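Local coordinates for putative ManD family dehydratase (Pantoea ananatis, PDB 3T6C), which dehydrates D-gluconate to 2-dehydro-3-deoxy-D-gluconate with low activity in vitro, using one magnesium ion per subunit, as a member of the enolase superfamily, at residues G60-T65 / Y69-A74; V157-S162 / P227-H232; D246-I251 / P425-A430; N255-A260 / R287-T292; G389-D394 / A398-K403. One frame throughout, in Å; residues are numbered along the deposited sequence. Where two conformers were deposited one is given.

Contact 1 (G60-T65 / Y69-A74); sequences GCATFT and YAVQSA
Phe64 and Val71 bring their backbones within 7.3 Å, CA to CA, where the chain leaves the last strand of a three-stranded antiparallel sheet and turns back as helix 68-83. This strand-loop-helix connection belongs to the N-terminal domain of the mandelate racemase/muconate lactonizing enzyme family, whose sheet and helices pack against the C-terminal barrel domain. The touching surface is small, 125 Å² over both segments, and wholly apolar apart from one carbonyl. Val71 carries it by splitting its two methyls between two residues. CG1, held opposite the backbone N by a chi1 of 177°, lies 3.9 Å from Ala62 CB and also meets the carbonyl oxygen of that residue. CG2 turns to Phe64 and approaches its ring at a slant. Strand 44-51 adds to this buried patch, Val45 touching both Ala62 and Val71. Phe64 continues onto helix 108-129 and packs on Gly102 of the second subunit, while Ala70 meets Ala70 of that same subunit, placing the helix at a subunit interface. The loop also holds Gln66, a substrate-binding residue, and the side chain of Phe64 is about 7 Å from the bound gluconate at the nearest atoms. Val71 CG2 stands 3.9 Å from Phe64 CB, where the side chain begins, and 4.0 Å from the ring carbon Phe64 CD2.

Contact 2 (V157-S162 / P227-H232); sequences VEVEDS and PRLFDH
His232 donates from NE2 to Glu160 OE1 over 2.8 Å, a histidine-carboxylate hydrogen bond joining two helices. It is bent, with 142° at the hydrogen, and a 21° tilt of OE1 from the imidazole plane accounts for part of the bend. Separately, OE1 is met from above the carboxylate plane, the planes of carboxylate and ring standing 61° apart. Both side chains start opposite their backbone N and project across the gap to meet nearly at right angles. One turn away, Leu229 supplies the apolar half: its CD1 comes 4.0 Å from Val159 CB and lies against both valine methyls.

Around this first shell, Arg164 forms a salt bridge with Glu160 OE2, so the carboxylate has a separate partner on each oxygen and its orientation is probably restrained. Leu233 packs on both Val159 and Glu160, extending the apolar seam along helix 219-237. The axes of the short segments come within 10.3 Å, a gap spanned by the side chains of Glu160 and His232 and of Val159 and Leu229. Helices 156-168 and 219-237 flank the parallel strands of the C-terminal barrel domain, and Val159 rests inward on Cys176 of strand 173-176.

Contact 3 (D246-I251 / P425-A430); sequences DAHERI and PTWTMA. With MG (magnesium ion), chain C; GCO (D-gluconic acid), chain D.
Van der Waals contact joins the two loops at His248 and Trp427, whose side chains cross at about a right angle with His248 CE1 4.0 Å from Trp427 CZ3. Tyr103 of the second subunit meets both aromatic rings. A second packing contact is made by Ala430, whose CB sits over one face of the Arg250 guanidinium, offset toward its rim and 3.8 Å from Arg250 NH1. A bend at chi2 (-71°) carries this arginine toward the 425-430 loop. The indole also packs on the ligand by van der Waals contact, Trp427 CZ2 approaching gluconate C6 to 3.9 Å, and so walls the distal end of the sugar acid.

Polar bridging runs through a water that accepts from Arg250 NH2 and donates to Trp427 O at 2.7 Å. It lies in the guanidinium plane, at the edge. Pro440 O takes the NE hydrogen, and Phe217 forms a cation-pi contact with the same group.

Asp246 OD2 binds the magnesium ion at 2.0 Å, alongside Glu272, Glu298, a water, and gluconate O1B and O2. His248, a proton donor/acceptor by similarity, has NE2 2.9 Å from gluconate O4 in a nearly straight hydrogen bond (166°).

In this enolase-superfamily barrel, the 246-251 loop links strand 242-246 to helix 253-262, while the 425-430 loop leads into strand 430-431.

Contact 4 (N255-A260 / R287-T292); sequences NAIHMA and RQQSST
Ala260 O receives the hydroxyl hydrogen of Thr292 OG1 at 2.7 Å, the hydrogen bond that links residues 255-260 to 287-292. The donor stands 26° off the carbonyl plane, and the C=O...donor angle is 140°. A chi1 of -71° sets OG1 beside the threonine's own backbone N, from where it reaches the helix carbonyl. Ser290 closes on the same residue from another position: its OG lies 3.5 Å from Ala260 CB, and its CB packs on that methyl too. The serine oxygen is engaged by its own surroundings, accepting from Thr292 N at 3.1 Å in a nearly straight bond and hydrogen-bonding to Glu264. The bond to Thr292 N defines an ST turn at the bend where the chain leaves helix 283-289.

The two helices are successive outer helices of the barrel in the C-terminal domain, separated by strand 270-272, whose Leu271 is touched by both Ala260 and Thr292. The segment 287-292 thus returns the chain from helix 283-289 toward the next barrel strand, 294-296. One turn earlier in helix 253-262, Ile257 CG2 meets Gln289 OE1 at 4.0 Å, the side chains crossing about perpendicularly. That amide oxygen accepts a hydrogen bond from Lys261, whereas Gln289 NE2 turns to the fourth subunit, donating to Arg287 O and Ser290 O there.

Contact 5 (G389-D394 / A398-K403); sequences GCPEVD and AYVNDK
Glu392 and Tyr399 form the hydrogen-bonded pair of a short antiparallel beta hairpin, strands 392-394 and 397-399, beside strand 145-151 in the C-terminal domain. Its tight part is the backbone ladder. Tyr399 N donates to Glu392 O at 2.7 Å, almost straight, and Glu392 N returns a bond to Tyr399 O at 3.0 Å. Ala398 CA adds a CA-H...O contact to Glu392 O at 3.3 Å. Val393 and Ala398, the non-hydrogen-bonded pair, place their side chains on one face, where both touch Leu147. Beyond the ladder, Pro391 CG rests on Val400 CG1 at 4.0 Å, and both residues lie on Met362 of helix 355-367.

The looser part starts where the strands end, and waters take over from direct bonds. One water donates to Gly389 O and accepts from Asn401 N; another links Cys390 O to Asn401 ND2. The Asn401 side chain also closes an Asx turn, its OD1 accepting from Lys403 N.

A subunit interface ties down the remaining polar ends: Arg209 of the third subunit forms salt bridges to Glu392 and Asp394 and a cation-pi contact with the tyrosine ring, whose OH hydrogen-bonds to the Arg209 backbone N. Tyr399 CE2 lies 3.9 Å from Asp394 O, which sits at the ring edge, and a water in the ring plane is 2.7 Å from Tyr399 OH while donating to Asp394 O.

Overall arrangement
Contact 3 holds the magnesium ion and gluconate, and the others lie at graded distances from it. Contact 1 comes from the N-terminal domain, its nearest atoms about 7 Å from contact 3; the side chain of Phe64 is about 7 Å from the bound gluconate, and both contacts touch the second subunit. Contact 4 meets contact 3 directly, Ile251 CD1 lying 3.6 Å from Ala256 CA, where the metal-bearing loop leads on into helix 253-262. Contact 2 lies on neighbouring outer helices, about 5 Å from contact 4 at the nearest atoms. Contact 5 is remote, its centre 32 Å from that of contact 3, yet it shares the third subunit with contact 4.

Contact 1 (G60-T65 / Y69-A74)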
# COMPACT_ATOMS: atom_id res chain seq x y z
N GLY A 60 3.97 12.91 -43.11
CA GLY A 60 4.15 12.70 -41.68
C GLY A 60 5.48 13.22 -41.18
O GLY A 60 6.42 13.44 -41.96
N CYS A 61 5.55 13.41 -39.86
CA CYS A 61 6.73 13.95 -39.18
C CYS A 61 7.44 12.86 -38.35
O CYS A 61 6.83 12.10 -37.59
CB CYS A 61 6.39 15.09 -38.21
SG CYS A 61 7.89 15.93 -37.64
N ALA A 62 8.69 12.66 -38.72
CA ALA A 62 9.63 11.72 -38.11
C ALA A 62 10.75 12.43 -37.34
O ALA A 62 11.86 11.89 -37.27
CB ALA A 62 10.11 10.69 -39.13
N THR A 63 10.57 13.69 -36.96
CA THR A 63 11.78 14.47 -36.65
C THR A 63 12.29 14.15 -35.24
O THR A 63 11.79 14.66 -34.22
CB THR A 63 11.43 15.98 -36.75
OG1 THR A 63 11.09 16.31 -38.09
CG2 THR A 63 12.61 16.88 -36.35
N PHE A 64 13.40 13.40 -35.22
CA PHE A 64 14.32 13.27 -34.06
C PHE A 64 15.53 13.95 -34.66
O PHE A 64 16.37 13.33 -35.37
CB PHE A 64 14.55 11.78 -33.86
CG PHE A 64 15.54 11.39 -32.80
CD1 PHE A 64 16.19 12.32 -32.00
CD2 PHE A 64 15.83 10.02 -32.65
CE1 PHE A 64 17.11 11.94 -31.03
CE2 PHE A 64 16.76 9.59 -31.67
CZ PHE A 64 17.42 10.56 -30.86
N THR A 65 15.70 15.22 -34.29
CA THR A 65 16.64 16.08 -35.04
C THR A 65 18.10 15.65 -34.86
O THR A 65 18.93 15.80 -35.77
CB THR A 65 16.37 17.60 -34.70
OG1 THR A 65 17.07 18.44 -35.64
CG2 THR A 65 16.88 17.98 -33.30
N TYR A 69 19.80 10.64 -39.56
CA TYR A 69 20.25 9.56 -40.49
C TYR A 69 19.89 8.17 -39.98
O TYR A 69 19.71 7.25 -40.80
CB TYR A 69 21.74 9.69 -40.80
CG TYR A 69 22.04 11.02 -41.50
CD1 TYR A 69 21.49 11.31 -42.72
CD2 TYR A 69 22.88 11.95 -40.90
CE1 TYR A 69 21.72 12.52 -43.33
CE2 TYR A 69 23.16 13.14 -41.51
CZ TYR A 69 22.55 13.44 -42.71
OH TYR A 69 22.81 14.69 -43.31
N ALA A 70 19.77 8.00 -38.66
CA ALA A 70 19.39 6.70 -38.13
C ALA A 70 17.88 6.53 -38.35
O ALA A 70 17.42 5.45 -38.69
CB ALA A 70 19.75 6.59 -36.66
N VAL A 71 17.10 7.59 -38.09
CA VAL A 71 15.68 7.57 -38.46
C VAL A 71 15.46 7.36 -39.96
O VAL A 71 14.60 6.55 -40.34
CB VAL A 71 14.98 8.87 -37.96
CG1 VAL A 71 13.51 8.92 -38.40
CG2 VAL A 71 15.09 8.97 -36.47
N GLN A 72 16.22 8.05 -40.82
CA GLN A 72 16.10 7.82 -42.25
C GLN A 72 16.32 6.36 -42.61
O GLN A 72 15.57 5.82 -43.42
CB GLN A 72 17.08 8.73 -43.01
CG GLN A 72 17.04 8.46 -44.51
CD GLN A 72 18.02 9.35 -45.20
OE1 GLN A 72 19.19 9.39 -44.85
NE2 GLN A 72 17.54 10.08 -46.18
N SER A 73 17.33 5.71 -42.04
CA SER A 73 17.52 4.29 -42.31
C SER A 73 16.32 3.46 -41.81
O SER A 73 15.79 2.58 -42.50
CB SER A 73 18.79 3.80 -41.61
OG SER A 73 19.04 2.45 -41.93
N ALA A 74 15.88 3.74 -40.59
CA ALA A 74 14.76 2.97 -40.00
C ALA A 74 13.51 3.05 -40.87
O ALA A 74 12.67 2.11 -40.90
CB ALA A 74 14.48 3.47 -38.53

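Contact 2 (V157-S162 / P227-H232)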
# COMPACT_ATOMS: atom_id res chain seq x y z
N VAL A 157 15.71 41.61 -15.41
CA VAL A 157 15.14 42.74 -16.16
C VAL A 157 15.00 42.40 -17.65
O VAL A 157 13.99 42.70 -18.27
CB VAL A 157 15.97 44.02 -15.95
CG1 VAL A 157 15.48 45.12 -16.90
CG2 VAL A 157 15.80 44.49 -14.51
N GLU A 158 15.98 41.72 -18.23
CA GLU A 158 15.86 41.33 -19.63
C GLU A 158 14.70 40.36 -19.78
O GLU A 158 13.98 40.42 -20.77
CB GLU A 158 17.15 40.68 -20.14
CG GLU A 158 18.27 41.69 -20.26
CD GLU A 158 19.46 41.14 -21.03
OE1 GLU A 158 19.44 39.96 -21.47
OE2 GLU A 158 20.43 41.91 -21.21
N VAL A 159 14.57 39.42 -18.84
CA VAL A 159 13.45 38.45 -18.94
C VAL A 159 12.12 39.21 -18.84
O VAL A 159 11.16 38.98 -19.62
CB VAL A 159 13.55 37.35 -17.85
CG1 VAL A 159 12.35 36.37 -17.96
CG2 VAL A 159 14.82 36.57 -18.04
N GLU A 160 12.06 40.16 -17.90
CA GLU A 160 10.87 40.98 -17.74
C GLU A 160 10.53 41.72 -19.02
O GLU A 160 9.38 41.74 -19.46
CB GLU A 160 11.07 41.98 -16.60
CG GLU A 160 9.94 43.02 -16.45
CD GLU A 160 10.36 44.26 -15.67
OE1 GLU A 160 11.41 44.24 -14.98
OE2 GLU A 160 9.59 45.27 -15.70
N ASP A 161 11.53 42.33 -19.66
CA ASP A 161 11.25 43.10 -20.86
C ASP A 161 10.74 42.20 -21.98
O ASP A 161 9.87 42.55 -22.75
CB ASP A 161 12.51 43.81 -21.38
CG ASP A 161 12.93 45.01 -20.52
OD1 ASP A 161 12.08 45.63 -19.86
OD2 ASP A 161 14.14 45.30 -20.53
N SER A 162 11.34 41.03 -22.10
CA SER A 162 10.92 40.08 -23.12
C SER A 162 9.47 39.60 -22.89
O SER A 162 8.65 39.52 -23.81
CB SER A 162 11.86 38.87 -23.10
OG SER A 162 11.39 37.92 -24.08
N PRO A 227 13.33 30.99 -7.91
CA PRO A 227 12.25 31.67 -7.17
C PRO A 227 12.46 33.20 -7.18
O PRO A 227 11.46 33.92 -7.22
CB PRO A 227 12.37 31.08 -5.75
CG PRO A 227 12.92 29.67 -6.02
CD PRO A 227 13.94 29.90 -7.13
N ARG A 228 13.69 33.71 -7.13
CA ARG A 228 13.93 35.14 -7.22
C ARG A 228 13.44 35.71 -8.56
O ARG A 228 12.82 36.81 -8.60
CB ARG A 228 15.44 35.45 -7.03
CG ARG A 228 16.01 34.96 -5.69
CD ARG A 228 17.50 35.36 -5.41
NE ARG A 228 18.28 35.57 -6.63
CZ ARG A 228 19.37 34.88 -6.98
NH1 ARG A 228 19.86 33.92 -6.20
NH2 ARG A 228 19.97 35.17 -8.14
N LEU A 229 13.72 34.99 -9.65
CA LEU A 229 13.23 35.42 -10.97
C LEU A 229 11.72 35.58 -10.96
O LEU A 229 11.18 36.59 -11.42
CB LEU A 229 13.67 34.43 -12.07
CG LEU A 229 13.08 34.70 -13.46
CD1 LEU A 229 13.56 36.04 -14.11
CD2 LEU A 229 13.41 33.50 -14.31
N PHE A 230 11.00 34.58 -10.46
CA PHE A 230 9.55 34.63 -10.46
C PHE A 230 8.95 35.63 -9.51
O PHE A 230 7.92 36.23 -9.82
CB PHE A 230 8.90 33.24 -10.43
CG PHE A 230 9.07 32.53 -11.74
CD1 PHE A 230 8.16 32.75 -12.75
CD2 PHE A 230 10.18 31.73 -11.99
CE1 PHE A 230 8.35 32.21 -14.00
CE2 PHE A 230 10.37 31.16 -13.25
CZ PHE A 230 9.44 31.39 -14.25
N ASP A 231 9.64 35.87 -8.39
CA ASP A 231 9.20 36.99 -7.52
C ASP A 231 9.26 38.32 -8.28
O ASP A 231 8.31 39.13 -8.22
CB ASP A 231 10.12 37.02 -6.30
CG ASP A 231 9.65 37.99 -5.23
OD1 ASP A 231 8.59 37.77 -4.62
OD2 ASP A 231 10.35 38.97 -4.99
N HIS A 232 10.35 38.53 -9.02
CA HIS A 232 10.52 39.79 -9.75
C HIS A 232 9.46 39.88 -10.82
O HIS A 232 8.84 40.93 -11.00
CB HIS A 232 11.91 39.83 -10.40
CG HIS A 232 12.08 41.00 -11.32
ND1 HIS A 232 12.36 42.26 -10.84
CD2 HIS A 232 12.00 41.11 -12.67
CE1 HIS A 232 12.47 43.10 -11.86
NE2 HIS A 232 12.24 42.43 -12.98

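Contact 3 (D246-I251 / P425-A430)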
# COMPACT_ATOMS: atom_id res chain seq x y z
N ASP A 246 10.82 25.75 -17.26
CA ASP A 246 11.29 24.40 -17.61
C ASP A 246 12.60 24.11 -16.87
O ASP A 246 13.66 24.74 -17.17
CB ASP A 246 11.52 24.37 -19.14
CG ASP A 246 11.79 22.96 -19.70
OD1 ASP A 246 12.05 22.00 -18.93
OD2 ASP A 246 11.72 22.82 -20.95
N ALA A 247 12.54 23.19 -15.90
CA ALA A 247 13.77 22.82 -15.16
C ALA A 247 14.66 21.91 -15.99
O ALA A 247 15.83 21.80 -15.70
CB ALA A 247 13.38 22.12 -13.89
N HIS A 248 14.09 21.26 -17.01
CA HIS A 248 14.87 20.51 -18.03
C HIS A 248 15.86 19.53 -17.43
O HIS A 248 17.03 19.45 -17.83
CB HIS A 248 15.59 21.49 -18.97
CG HIS A 248 15.78 20.98 -20.37
ND1 HIS A 248 16.73 20.05 -20.71
CD2 HIS A 248 15.16 21.33 -21.53
CE1 HIS A 248 16.70 19.83 -22.02
NE2 HIS A 248 15.74 20.59 -22.54
N GLU A 249 15.38 18.81 -16.41
CA GLU A 249 16.12 17.73 -15.68
C GLU A 249 17.51 18.17 -15.16
O GLU A 249 18.37 17.31 -14.95
CB GLU A 249 16.24 16.42 -16.52
CG GLU A 249 17.01 16.54 -17.89
CD GLU A 249 17.13 15.22 -18.70
OE1 GLU A 249 16.58 14.18 -18.26
OE2 GLU A 249 17.83 15.24 -19.76
N ARG A 250 17.70 19.48 -14.89
CA ARG A 250 19.04 19.99 -14.60
C ARG A 250 19.43 19.99 -13.14
O ARG A 250 20.50 20.48 -12.80
CB ARG A 250 19.18 21.42 -15.15
CG ARG A 250 19.24 21.49 -16.65
CD ARG A 250 20.56 20.95 -17.15
NE ARG A 250 20.73 21.05 -18.61
CZ ARG A 250 21.74 21.66 -19.23
NH1 ARG A 250 22.70 22.31 -18.55
NH2 ARG A 250 21.80 21.60 -20.56
N ILE A 251 18.60 19.45 -12.25
CA ILE A 251 18.90 19.48 -10.82
C ILE A 251 18.56 18.12 -10.18
O ILE A 251 17.87 17.29 -10.82
CB ILE A 251 18.12 20.61 -10.07
CG1 ILE A 251 16.62 20.43 -10.28
CG2 ILE A 251 18.53 22.01 -10.64
CD1 ILE A 251 15.80 21.66 -9.77
N PRO A 425 25.32 17.31 -31.72
CA PRO A 425 25.13 18.59 -31.05
C PRO A 425 26.13 18.80 -29.93
O PRO A 425 26.61 17.86 -29.36
CB PRO A 425 23.71 18.48 -30.45
CG PRO A 425 23.29 17.12 -30.62
CD PRO A 425 24.16 16.40 -31.63
N THR A 426 26.51 20.04 -29.70
CA THR A 426 27.38 20.32 -28.58
C THR A 426 26.66 20.52 -27.25
O THR A 426 27.26 20.33 -26.17
CB THR A 426 28.34 21.47 -28.89
OG1 THR A 426 27.56 22.60 -29.23
CG2 THR A 426 29.23 21.13 -30.09
N TRP A 427 25.42 21.01 -27.26
CA TRP A 427 24.78 21.39 -25.99
C TRP A 427 24.47 20.20 -25.10
O TRP A 427 24.23 20.36 -23.90
CB TRP A 427 23.48 22.17 -26.27
CG TRP A 427 22.36 21.32 -26.85
CD1 TRP A 427 22.12 21.09 -28.17
CD2 TRP A 427 21.32 20.63 -26.12
NE1 TRP A 427 21.03 20.28 -28.32
CE2 TRP A 427 20.49 19.99 -27.09
CE3 TRP A 427 20.99 20.50 -24.76
CZ2 TRP A 427 19.35 19.22 -26.73
CZ3 TRP A 427 19.85 19.72 -24.41
CH2 TRP A 427 19.05 19.11 -25.40
N THR A 428 24.52 18.99 -25.68
CA THR A 428 24.15 17.79 -24.92
C THR A 428 25.35 17.25 -24.15
O THR A 428 25.19 16.21 -23.47
CB THR A 428 23.62 16.67 -25.83
OG1 THR A 428 24.56 16.49 -26.90
CG2 THR A 428 22.24 17.06 -26.42
N MET A 429 26.52 17.92 -24.21
CA MET A 429 27.57 17.60 -23.23
C MET A 429 27.44 18.72 -22.18
O MET A 429 28.16 19.74 -22.22
CB MET A 429 28.93 17.71 -23.96
CG MET A 429 30.14 17.42 -23.08
SD MET A 429 30.22 15.66 -22.62
CE MET A 429 30.64 14.91 -24.20
N ALA A 430 26.67 18.43 -21.15
CA ALA A 430 26.43 19.40 -20.08
C ALA A 430 27.15 18.90 -18.86
O ALA A 430 26.93 17.75 -18.46
CB ALA A 430 24.91 19.51 -19.81
MG MG C . 11.15 21.25 -22.13
C1 GCO D . 11.14 22.42 -24.81
C2 GCO D . 12.30 21.48 -24.85
C3 GCO D . 13.29 21.75 -25.97
C4 GCO D . 14.26 20.59 -26.10
C5 GCO D . 14.60 20.37 -27.55
C6 GCO D . 15.55 19.21 -27.78
O1A GCO D . 10.74 23.03 -25.84
O1B GCO D . 10.46 22.48 -23.74
O2 GCO D . 12.79 21.32 -23.55
O3 GCO D . 13.92 22.93 -25.65
O4 GCO D . 15.43 20.92 -25.36
O5 GCO D . 13.43 20.13 -28.24
O6 GCO D . 15.86 18.96 -29.14
O HOH W 1 12.20 20.09 -20.74
O HOH W 2 23.90 22.56 -22.30

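Contact 4 (N255-A260 / R287-T292)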
# COMPACT_ATOMS: atom_id res chain seq x y z
N ASN A 255 16.25 18.64 -4.82
CA ASN A 255 16.31 20.09 -5.12
C ASN A 255 15.17 20.54 -6.03
O ASN A 255 14.67 21.67 -5.90
CB ASN A 255 17.67 20.52 -5.67
CG ASN A 255 18.79 20.41 -4.62
OD1 ASN A 255 18.56 20.44 -3.41
ND2 ASN A 255 20.00 20.31 -5.10
N ALA A 256 14.67 19.64 -6.89
CA ALA A 256 13.48 19.98 -7.68
C ALA A 256 12.22 20.05 -6.82
O ALA A 256 11.37 20.85 -7.10
CB ALA A 256 13.26 18.94 -8.76
N ILE A 257 12.13 19.20 -5.80
CA ILE A 257 11.00 19.25 -4.86
C ILE A 257 11.04 20.59 -4.14
O ILE A 257 10.01 21.30 -4.08
CB ILE A 257 11.03 18.08 -3.88
CG1 ILE A 257 10.84 16.79 -4.66
CG2 ILE A 257 9.96 18.26 -2.78
CD1 ILE A 257 10.93 15.46 -3.83
N HIS A 258 12.23 20.99 -3.63
CA HIS A 258 12.30 22.28 -2.97
C HIS A 258 11.91 23.43 -3.94
O HIS A 258 11.13 24.33 -3.58
CB HIS A 258 13.72 22.51 -2.44
CG HIS A 258 13.92 23.88 -1.88
ND1 HIS A 258 13.76 24.16 -0.54
CD2 HIS A 258 14.19 25.06 -2.49
CE1 HIS A 258 13.97 25.45 -0.34
NE2 HIS A 258 14.21 26.02 -1.50
N MET A 259 12.38 23.37 -5.20
CA MET A 259 12.06 24.40 -6.17
C MET A 259 10.54 24.43 -6.40
O MET A 259 9.94 25.52 -6.44
CB MET A 259 12.80 24.15 -7.51
CG MET A 259 12.29 25.13 -8.65
SD MET A 259 13.06 24.79 -10.27
CE MET A 259 14.54 25.54 -9.76
N ALA A 260 9.90 23.26 -6.62
CA ALA A 260 8.44 23.26 -6.82
C ALA A 260 7.73 23.97 -5.62
O ALA A 260 6.81 24.81 -5.80
CB ALA A 260 7.94 21.80 -6.97
N ARG A 287 4.88 14.97 -5.14
CA ARG A 287 3.43 15.24 -5.13
C ARG A 287 2.80 15.08 -3.75
O ARG A 287 1.65 15.43 -3.57
CB ARG A 287 2.75 14.34 -6.17
CG ARG A 287 3.28 14.62 -7.57
CD ARG A 287 2.75 15.95 -8.13
NE ARG A 287 1.43 15.76 -8.72
CZ ARG A 287 0.82 16.69 -9.46
NH1 ARG A 287 1.33 17.90 -9.57
NH2 ARG A 287 -0.30 16.36 -10.13
N GLN A 288 3.54 14.59 -2.77
CA GLN A 288 3.03 14.61 -1.39
C GLN A 288 3.30 15.93 -0.72
O GLN A 288 2.80 16.17 0.39
CB GLN A 288 3.64 13.46 -0.57
CG GLN A 288 3.27 12.12 -1.15
CD GLN A 288 3.86 10.95 -0.37
OE1 GLN A 288 4.70 10.19 -0.88
NE2 GLN A 288 3.44 10.82 0.87
N GLN A 289 4.11 16.78 -1.36
CA GLN A 289 4.59 18.06 -0.79
C GLN A 289 4.10 19.31 -1.49
O GLN A 289 3.90 20.34 -0.83
CB GLN A 289 6.10 18.08 -0.58
CG GLN A 289 6.54 16.98 0.38
CD GLN A 289 7.98 17.16 0.82
OE1 GLN A 289 8.49 18.30 0.90
NE2 GLN A 289 8.64 16.05 1.13
N SER A 290 4.18 19.33 -2.82
CA SER A 290 3.99 20.58 -3.60
C SER A 290 2.68 20.62 -4.37
O SER A 290 2.21 19.60 -4.88
CB SER A 290 5.11 20.75 -4.61
OG SER A 290 4.95 22.04 -5.22
N SER A 291 2.07 21.82 -4.42
CA SER A 291 0.90 22.10 -5.25
C SER A 291 1.22 22.88 -6.55
O SER A 291 0.30 23.35 -7.22
CB SER A 291 -0.18 22.76 -4.40
OG SER A 291 0.40 23.88 -3.73
N THR A 292 2.51 23.10 -6.87
CA THR A 292 2.84 23.71 -8.16
C THR A 292 2.51 22.70 -9.27
O THR A 292 2.90 21.54 -9.18
CB THR A 292 4.34 24.03 -8.19
OG1 THR A 292 4.58 25.16 -7.29
CG2 THR A 292 4.86 24.31 -9.62

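Contact 5 (G389-D394 / A398-K403)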
# COMPACT_ATOMS: atom_id res chain seq x y z
N GLY A 389 0.38 25.65 -45.95
CA GLY A 389 -0.64 25.20 -44.99
C GLY A 389 -0.32 25.42 -43.53
O GLY A 389 -1.09 25.01 -42.67
N CYS A 390 0.81 26.04 -43.20
CA CYS A 390 1.13 26.21 -41.78
C CYS A 390 -0.00 27.00 -41.09
O CYS A 390 -0.63 27.86 -41.74
CB CYS A 390 2.41 27.03 -41.65
SG CYS A 390 3.89 26.07 -42.10
N PRO A 391 -0.29 26.67 -39.82
CA PRO A 391 -1.30 27.44 -39.08
C PRO A 391 -1.04 28.95 -39.04
O PRO A 391 0.11 29.39 -39.14
CB PRO A 391 -1.22 26.84 -37.67
CG PRO A 391 -0.83 25.42 -37.89
CD PRO A 391 0.06 25.41 -39.13
N GLU A 392 -2.11 29.74 -38.92
CA GLU A 392 -2.00 31.18 -38.75
C GLU A 392 -1.92 31.44 -37.25
O GLU A 392 -2.64 30.77 -36.50
CB GLU A 392 -3.28 31.84 -39.28
CG GLU A 392 -3.36 33.34 -39.10
CD GLU A 392 -4.74 33.93 -39.46
OE1 GLU A 392 -5.64 33.16 -39.87
OE2 GLU A 392 -4.91 35.16 -39.28
N VAL A 393 -1.13 32.41 -36.81
CA VAL A 393 -1.10 32.78 -35.38
C VAL A 393 -1.53 34.25 -35.27
O VAL A 393 -1.05 35.10 -36.05
CB VAL A 393 0.30 32.56 -34.82
CG1 VAL A 393 0.41 33.07 -33.39
CG2 VAL A 393 0.63 31.01 -34.91
N ASP A 394 -2.47 34.53 -34.39
CA ASP A 394 -2.99 35.88 -34.20
C ASP A 394 -3.30 36.01 -32.72
O ASP A 394 -4.13 35.25 -32.21
CB ASP A 394 -4.29 35.91 -35.03
CG ASP A 394 -5.05 37.28 -35.03
OD1 ASP A 394 -4.46 38.32 -34.75
OD2 ASP A 394 -6.26 37.26 -35.38
N ALA A 398 -3.51 29.94 -32.20
CA ALA A 398 -3.29 29.41 -33.54
C ALA A 398 -4.60 28.98 -34.18
O ALA A 398 -5.51 28.41 -33.53
CB ALA A 398 -2.33 28.23 -33.52
N TYR A 399 -4.68 29.26 -35.47
CA TYR A 399 -5.86 28.92 -36.27
C TYR A 399 -5.43 27.98 -37.40
O TYR A 399 -4.76 28.38 -38.36
CB TYR A 399 -6.45 30.22 -36.81
CG TYR A 399 -6.94 31.10 -35.67
CD1 TYR A 399 -8.15 30.84 -35.05
CD2 TYR A 399 -6.15 32.12 -35.15
CE1 TYR A 399 -8.57 31.61 -33.98
CE2 TYR A 399 -6.56 32.90 -34.09
CZ TYR A 399 -7.77 32.62 -33.50
OH TYR A 399 -8.20 33.42 -32.47
N VAL A 400 -5.83 26.72 -37.31
CA VAL A 400 -5.47 25.75 -38.36
C VAL A 400 -6.46 25.89 -39.51
O VAL A 400 -7.63 26.24 -39.30
CB VAL A 400 -5.42 24.26 -37.86
CG1 VAL A 400 -4.47 24.16 -36.65
CG2 VAL A 400 -6.76 23.76 -37.51
N ASN A 401 -5.99 25.60 -40.72
CA ASN A 401 -6.93 25.64 -41.82
C ASN A 401 -7.87 24.44 -41.78
O ASN A 401 -7.70 23.47 -41.00
CB ASN A 401 -6.22 25.72 -43.18
CG ASN A 401 -5.42 24.48 -43.50
OD1 ASN A 401 -5.96 23.38 -43.59
ND2 ASN A 401 -4.13 24.65 -43.70
N ASP A 402 -8.86 24.50 -42.67
CA ASP A 402 -9.90 23.47 -42.78
C ASP A 402 -9.73 22.44 -43.90
O ASP A 402 -10.73 21.82 -44.30
CB ASP A 402 -11.35 24.02 -42.67
CG ASP A 402 -11.72 24.84 -43.85
OD1 ASP A 402 -10.90 24.96 -44.78
OD2 ASP A 402 -12.86 25.37 -43.84
N LYS A 403 -8.54 22.40 -44.52
CA LYS A 403 -8.30 21.53 -45.68
C LYS A 403 -8.25 20.07 -45.19
O LYS A 403 -7.95 19.79 -44.02
CB LYS A 403 -6.99 21.90 -46.34
CG LYS A 403 -6.95 23.33 -46.93
CD LYS A 403 -5.63 23.60 -47.77
CE LYS A 403 -4.29 23.32 -46.99
NZ LYS A 403 -2.98 23.16 -47.77
O HOH W 3 -3.18 24.64 -40.65
O HOH W 4 -3.11 27.50 -43.01
O HOH W 5 -6.88 35.59 -31.71